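Local coordinates for Keto/oxoacid ferredoxin oxidoreductase, gamma subunit (Geobacter sulfurreducens, PDB 3ON3), which probably serves as the gamma subunit of a ferredoxin-dependent oxidoreductase that acts on 2-oxoacids, at residues B[136-141]-B[176-181]; B[73-78]-B[115-120]. All blocks are in the same frame, centred on the assembly; numbering follows the deposited sequence.

Interaction 1: B[136-141]-B[176-181]; sequences LGAMVA and EKALAA
Ala138 and Ala178 meet methyl to methyl where two helices pass each other, with 3.6 Å between Ala138 CB and Ala178 CB. The Ala178 methyl (CB) also lies 3.6 Å from Ala138 CA, so it rests against the backbone of helix 131-143 as well as against the opposing side chain. Small residues at this point let Ala138 CA and Ala178 CA come within 5.0 Å, and the axes of the two short segments approach to 8.0 Å at a crossing angle of -50°. One turn along, Ala141 CB points at helix 164-181 and touches Leu179, its distance to Leu179 CD2 being 3.8 Å, and CG is equally near. Leu179 reaches this methyl with its CD2 branch: CG stands anti to the carbonyl carbon (chi1 -71°), which turns the isobutyl group from the flank of its helix toward the neighbouring one. Ala141 CB also lies 4.3 Å from Ala178 CB, a looser approach, so that Ala141 touches both Ala178 and Leu179. Helices 131-143 and 164-181 pack side by side against the sheet, Ala138 on Phe115 and Leu96 and Ala178 on Phe115, whereas Ala141 and Leu179 are partly exposed. The side-chain contacts between the segments are all apolar, carbon against carbon, so the helices are held by close van der Waals fit, with alanine methyls setting their spacing.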
loop_
_atom_site.group_PDB
_atom_site.type_symbol
_atom_site.label_atom_id
_atom_site.label_comp_id
_atom_site.label_asym_id
_atom_site.label_seq_id
_atom_site.Cartn_x
_atom_site.Cartn_y
_atom_site.Cartn_z
ATOM N N LEU B 136 0.550 -14.729 -3.442
ATOM C CA LEU B 136 0.047 -14.471 -2.105
ATOM C C LEU B 136 -0.547 -15.753 -1.522
ATOM O O LEU B 136 -0.336 -16.071 -0.345
ATOM C CB LEU B 136 -0.999 -13.360 -2.179
ATOM C CG LEU B 136 -1.594 -12.734 -0.924
ATOM C CD1 LEU B 136 -2.616 -13.687 -0.277
ATOM C CD2 LEU B 136 -0.498 -12.309 0.047
ATOM N N GLY B 137 -1.278 -16.487 -2.353
ATOM C CA GLY B 137 -1.792 -17.801 -1.967
ATOM C C GLY B 137 -0.629 -18.730 -1.654
ATOM O O GLY B 137 -0.628 -19.474 -0.660
ATOM N N ALA B 138 0.392 -18.664 -2.496
ATOM C CA ALA B 138 1.580 -19.488 -2.279
ATOM C C ALA B 138 2.277 -19.126 -0.968
ATOM O O ALA B 138 2.664 -20.016 -0.214
ATOM C CB ALA B 138 2.530 -19.379 -3.445
HETATM N N MSE B 139 2.415 -17.826 -0.699
HETATM C CA MSE B 139 3.119 -17.335 0.485
HETATM C C MSE B 139 2.399 -17.706 1.770
HETATM O O MSE B 139 3.035 -17.923 2.801
HETATM C CB MSE B 139 3.262 -15.804 0.445
HETATM C CG MSE B 139 4.614 -15.313 0.035
HETATM SE SE MSE B 139 6.127 -16.032 1.066
HETATM C CE MSE B 139 7.231 -16.164 -0.500
ATOM N N VAL B 140 1.071 -17.724 1.712
ATOM C CA VAL B 140 0.243 -18.112 2.859
ATOM C C VAL B 140 0.436 -19.599 3.135
ATOM O O VAL B 140 0.671 -19.995 4.275
ATOM C CB VAL B 140 -1.265 -17.763 2.622
ATOM C CG1 VAL B 140 -2.179 -18.346 3.721
ATOM C CG2 VAL B 140 -1.456 -16.220 2.497
ATOM N N ALA B 141 0.327 -20.417 2.085
ATOM C CA ALA B 141 0.602 -21.852 2.195
ATOM C C ALA B 141 1.956 -22.134 2.859
ATOM O O ALA B 141 2.019 -22.877 3.841
ATOM C CB ALA B 141 0.530 -22.537 0.835
ATOM N N GLU B 176 -2.404 -24.112 -3.666
ATOM C CA GLU B 176 -2.260 -25.530 -3.975
ATOM C C GLU B 176 -0.862 -25.852 -4.514
ATOM O O GLU B 176 -0.207 -26.777 -4.032
ATOM C CB GLU B 176 -3.281 -25.969 -5.017
ATOM C CG GLU B 176 -4.725 -25.839 -4.620
ATOM C CD GLU B 176 -5.647 -26.133 -5.772
ATOM O OE1 GLU B 176 -5.185 -26.087 -6.932
ATOM O OE2 GLU B 176 -6.834 -26.399 -5.521
ATOM N N LYS B 177 -0.433 -25.102 -5.527
ATOM C CA LYS B 177 0.825 -25.380 -6.228
ATOM C C LYS B 177 2.060 -25.206 -5.346
ATOM O O LYS B 177 2.998 -25.987 -5.445
ATOM C CB LYS B 177 0.969 -24.532 -7.489
ATOM C CG LYS B 177 -0.022 -24.849 -8.591
ATOM C CD LYS B 177 0.432 -24.197 -9.885
ATOM C CE LYS B 177 -0.541 -24.417 -11.014
ATOM N NZ LYS B 177 0.122 -24.151 -12.326
ATOM N N ALA B 178 2.065 -24.195 -4.486
ATOM C CA ALA B 178 3.162 -24.057 -3.532
ATOM C C ALA B 178 3.311 -25.301 -2.647
ATOM O O ALA B 178 4.424 -25.758 -2.390
ATOM C CB ALA B 178 2.975 -22.835 -2.673
ATOM N N LEU B 179 2.189 -25.832 -2.167
ATOM C CA LEU B 179 2.226 -26.991 -1.298
ATOM C C LEU B 179 2.823 -28.169 -2.061
ATOM O O LEU B 179 3.651 -28.873 -1.532
ATOM C CB LEU B 179 0.830 -27.327 -0.738
ATOM C CG LEU B 179 0.345 -26.305 0.303
ATOM C CD1 LEU B 179 -1.095 -26.589 0.755
ATOM C CD2 LEU B 179 1.294 -26.194 1.511
ATOM N N ALA B 180 2.420 -28.345 -3.317
ATOM C CA ALA B 180 2.856 -29.490 -4.098
ATOM C C ALA B 180 4.275 -29.311 -4.656
ATOM O O ALA B 180 4.963 -30.289 -4.903
ATOM C CB ALA B 180 1.859 -29.788 -5.213
ATOM N N ALA B 181 4.716 -28.067 -4.829
ATOM C CA ALA B 181 6.019 -27.812 -5.430
ATOM C C ALA B 181 7.148 -27.856 -4.404
ATOM O O ALA B 181 8.291 -28.135 -4.747
ATOM C CB ALA B 181 6.030 -26.479 -6.184
#

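Interaction 2: B[73-78]-B[115-120]; sequences ALLALT and FNIINT
Leu75, on strand 71-76, is the first residue of its segment to meet Ile117, with Leu75 CD1 4.0 Å from Ile117 CD1. With CG anti to the backbone N (chi1 167°), the leucine's end is carried nearer the helix than its CB bond alone would point, and the two side chains cross at a slant. Leu75 also packs on Leu96 of strand 93-98, which lies between strands 71-76 and 111-115. Past the strand end, Leu77 makes the broader contact. Leu77 CD2 sits 3.8 Å from Ile117 CG2 and equally near Ile117 CD1, so one methyl fits against both branches of Ile117, the side chains crossing at about a right angle. The same Leu77 CD2 lies 4.0 Å from Ile118 CD1, which also approaches Leu77 O, 3.9 Å away. Next comes Thr78, whose OG1 caps Ala81 N at the start of helix 79-85. Across the contact, Asn116 takes the N-cap position of helix 117-125; its carbonyl oxygen accepts from both Thr120 N and Thr120 OG1. Apolar side chains thus join the end of strand 71-76 to the first turn of the helix following strand 111-115, typical of the parallel part (6-12, 71-76, 93-98, 111-115) of the mixed alpha/beta sheet in this pyruvate ferredoxin oxidoreductase family domain.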
loop_
_atom_site.group_PDB
_atom_site.type_symbol
_atom_site.label_atom_id
_atom_site.label_comp_id
_atom_site.label_asym_id
_atom_site.label_seq_id
_atom_site.Cartn_x
_atom_site.Cartn_y
_atom_site.Cartn_z
ATOM N N ALA B 73 10.903 -14.636 5.162
ATOM C CA ALA B 73 10.387 -15.191 3.924
ATOM C C ALA B 73 10.537 -14.178 2.818
ATOM O O ALA B 73 10.433 -12.973 3.045
ATOM C CB ALA B 73 8.904 -15.573 4.088
ATOM N N LEU B 74 10.751 -14.656 1.606
ATOM C CA LEU B 74 10.939 -13.735 0.495
ATOM C C LEU B 74 10.336 -14.239 -0.806
ATOM O O LEU B 74 10.623 -15.350 -1.258
ATOM C CB LEU B 74 12.426 -13.447 0.289
ATOM C CG LEU B 74 12.745 -12.679 -0.998
ATOM C CD1 LEU B 74 12.412 -11.169 -0.873
ATOM C CD2 LEU B 74 14.195 -12.877 -1.407
ATOM N N LEU B 75 9.502 -13.405 -1.412
ATOM C CA LEU B 75 9.020 -13.689 -2.745
ATOM C C LEU B 75 9.880 -12.937 -3.742
ATOM O O LEU B 75 10.138 -11.768 -3.549
ATOM C CB LEU B 75 7.578 -13.225 -2.901
ATOM C CG LEU B 75 7.168 -13.228 -4.375
ATOM C CD1 LEU B 75 6.988 -14.661 -4.877
ATOM C CD2 LEU B 75 5.901 -12.412 -4.596
ATOM N N ALA B 76 10.309 -13.613 -4.801
ATOM C CA ALA B 76 11.007 -12.969 -5.911
ATOM C C ALA B 76 10.412 -13.413 -7.245
ATOM O O ALA B 76 10.554 -14.564 -7.650
ATOM C CB ALA B 76 12.510 -13.275 -5.864
ATOM N N LEU B 77 9.754 -12.492 -7.937
ATOM C CA LEU B 77 9.125 -12.824 -9.211
ATOM C C LEU B 77 10.092 -12.674 -10.397
ATOM O O LEU B 77 9.819 -13.165 -11.498
ATOM C CB LEU B 77 7.856 -11.980 -9.420
ATOM C CG LEU B 77 6.629 -12.356 -8.571
ATOM C CD1 LEU B 77 5.481 -11.368 -8.794
ATOM C CD2 LEU B 77 6.176 -13.800 -8.844
ATOM N N THR B 78 11.217 -11.999 -10.160
ATOM C CA THR B 78 12.254 -11.810 -11.182
ATOM C C THR B 78 13.642 -12.174 -10.660
ATOM O O THR B 78 13.901 -12.079 -9.461
ATOM C CB THR B 78 12.324 -10.342 -11.678
ATOM O OG1 THR B 78 12.880 -9.515 -10.648
ATOM C CG2 THR B 78 10.943 -9.824 -12.076
ATOM N N PHE B 115 7.713 -22.368 -8.636
ATOM C CA PHE B 115 6.743 -22.809 -9.628
ATOM C C PHE B 115 6.390 -21.686 -10.563
ATOM O O PHE B 115 6.833 -20.553 -10.372
ATOM C CB PHE B 115 5.493 -23.480 -9.007
ATOM C CG PHE B 115 4.500 -22.533 -8.362
ATOM C CD1 PHE B 115 3.421 -22.041 -9.085
ATOM C CD2 PHE B 115 4.607 -22.197 -7.017
ATOM C CE1 PHE B 115 2.470 -21.201 -8.497
ATOM C CE2 PHE B 115 3.665 -21.355 -6.405
ATOM C CZ PHE B 115 2.590 -20.851 -7.150
ATOM N N ASN B 116 5.625 -22.019 -11.596
ATOM C CA ASN B 116 5.272 -21.062 -12.631
ATOM C C ASN B 116 4.193 -20.078 -12.183
ATOM O O ASN B 116 3.100 -20.057 -12.730
ATOM C CB ASN B 116 4.848 -21.793 -13.910
ATOM C CG ASN B 116 3.649 -22.705 -13.700
ATOM O OD1 ASN B 116 3.300 -23.064 -12.567
ATOM N ND2 ASN B 116 3.014 -23.089 -14.796
ATOM N N ILE B 117 4.525 -19.263 -11.188
ATOM C CA ILE B 117 3.595 -18.283 -10.625
ATOM C C ILE B 117 2.921 -17.405 -11.669
ATOM O O ILE B 117 1.696 -17.256 -11.687
ATOM C CB ILE B 117 4.298 -17.347 -9.628
ATOM C CG1 ILE B 117 4.832 -18.142 -8.432
ATOM C CG2 ILE B 117 3.331 -16.277 -9.151
ATOM C CD1 ILE B 117 5.798 -17.369 -7.521
ATOM N N ILE B 118 3.731 -16.797 -12.520
ATOM C CA ILE B 118 3.219 -15.845 -13.493
ATOM C C ILE B 118 2.337 -16.557 -14.515
ATOM O O ILE B 118 1.286 -16.063 -14.904
ATOM C CB ILE B 118 4.374 -15.073 -14.189
ATOM C CG1 ILE B 118 4.793 -13.866 -13.344
ATOM C CG2 ILE B 118 3.916 -14.539 -15.514
ATOM C CD1 ILE B 118 6.212 -13.874 -12.890
ATOM N N ASN B 119 2.763 -17.744 -14.917
ATOM C CA ASN B 119 2.092 -18.490 -15.958
ATOM C C ASN B 119 0.842 -19.178 -15.444
ATOM O O ASN B 119 -0.104 -19.410 -16.192
ATOM C CB ASN B 119 3.043 -19.521 -16.540
ATOM C CG ASN B 119 2.794 -19.763 -17.997
ATOM O OD1 ASN B 119 2.098 -20.710 -18.367
ATOM N ND2 ASN B 119 3.346 -18.900 -18.842
ATOM N N THR B 120 0.850 -19.518 -14.163
ATOM C CA THR B 120 -0.372 -19.966 -13.512
ATOM C C THR B 120 -1.426 -18.869 -13.680
ATOM O O THR B 120 -2.510 -19.114 -14.210
ATOM C CB THR B 120 -0.157 -20.264 -12.015
ATOM O OG1 THR B 120 0.678 -21.426 -11.865
ATOM C CG2 THR B 120 -1.500 -20.510 -11.327
#

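How the interactions relate
Both contacts are apolar, yet they differ in place. Interaction 2 is buried and brings leucines in and just past strand 71-76 against isoleucines in the first turn of helix 117-125; long branched side chains span the gap, Leu77 CA and Ile118 CA being 7.9 Å apart. Interaction 1 is partly buried and joins two helices through alanines and one leucine, with closer backbones. Their centres are about 10 Å apart, and they share neighbours: the 115-120 segment of interaction 2 contributes the ring lying against interaction 1, and the CE of selenomethionine Met139 lies beside the backbone of Leu74 and Leu75. A polar link supplements this packing, as Lys177 NZ probably hydrogen-bonds Thr120 OG1 (2.8 Å) and forms a salt bridge with Asp124, tying helix 164-181 to helix 117-125.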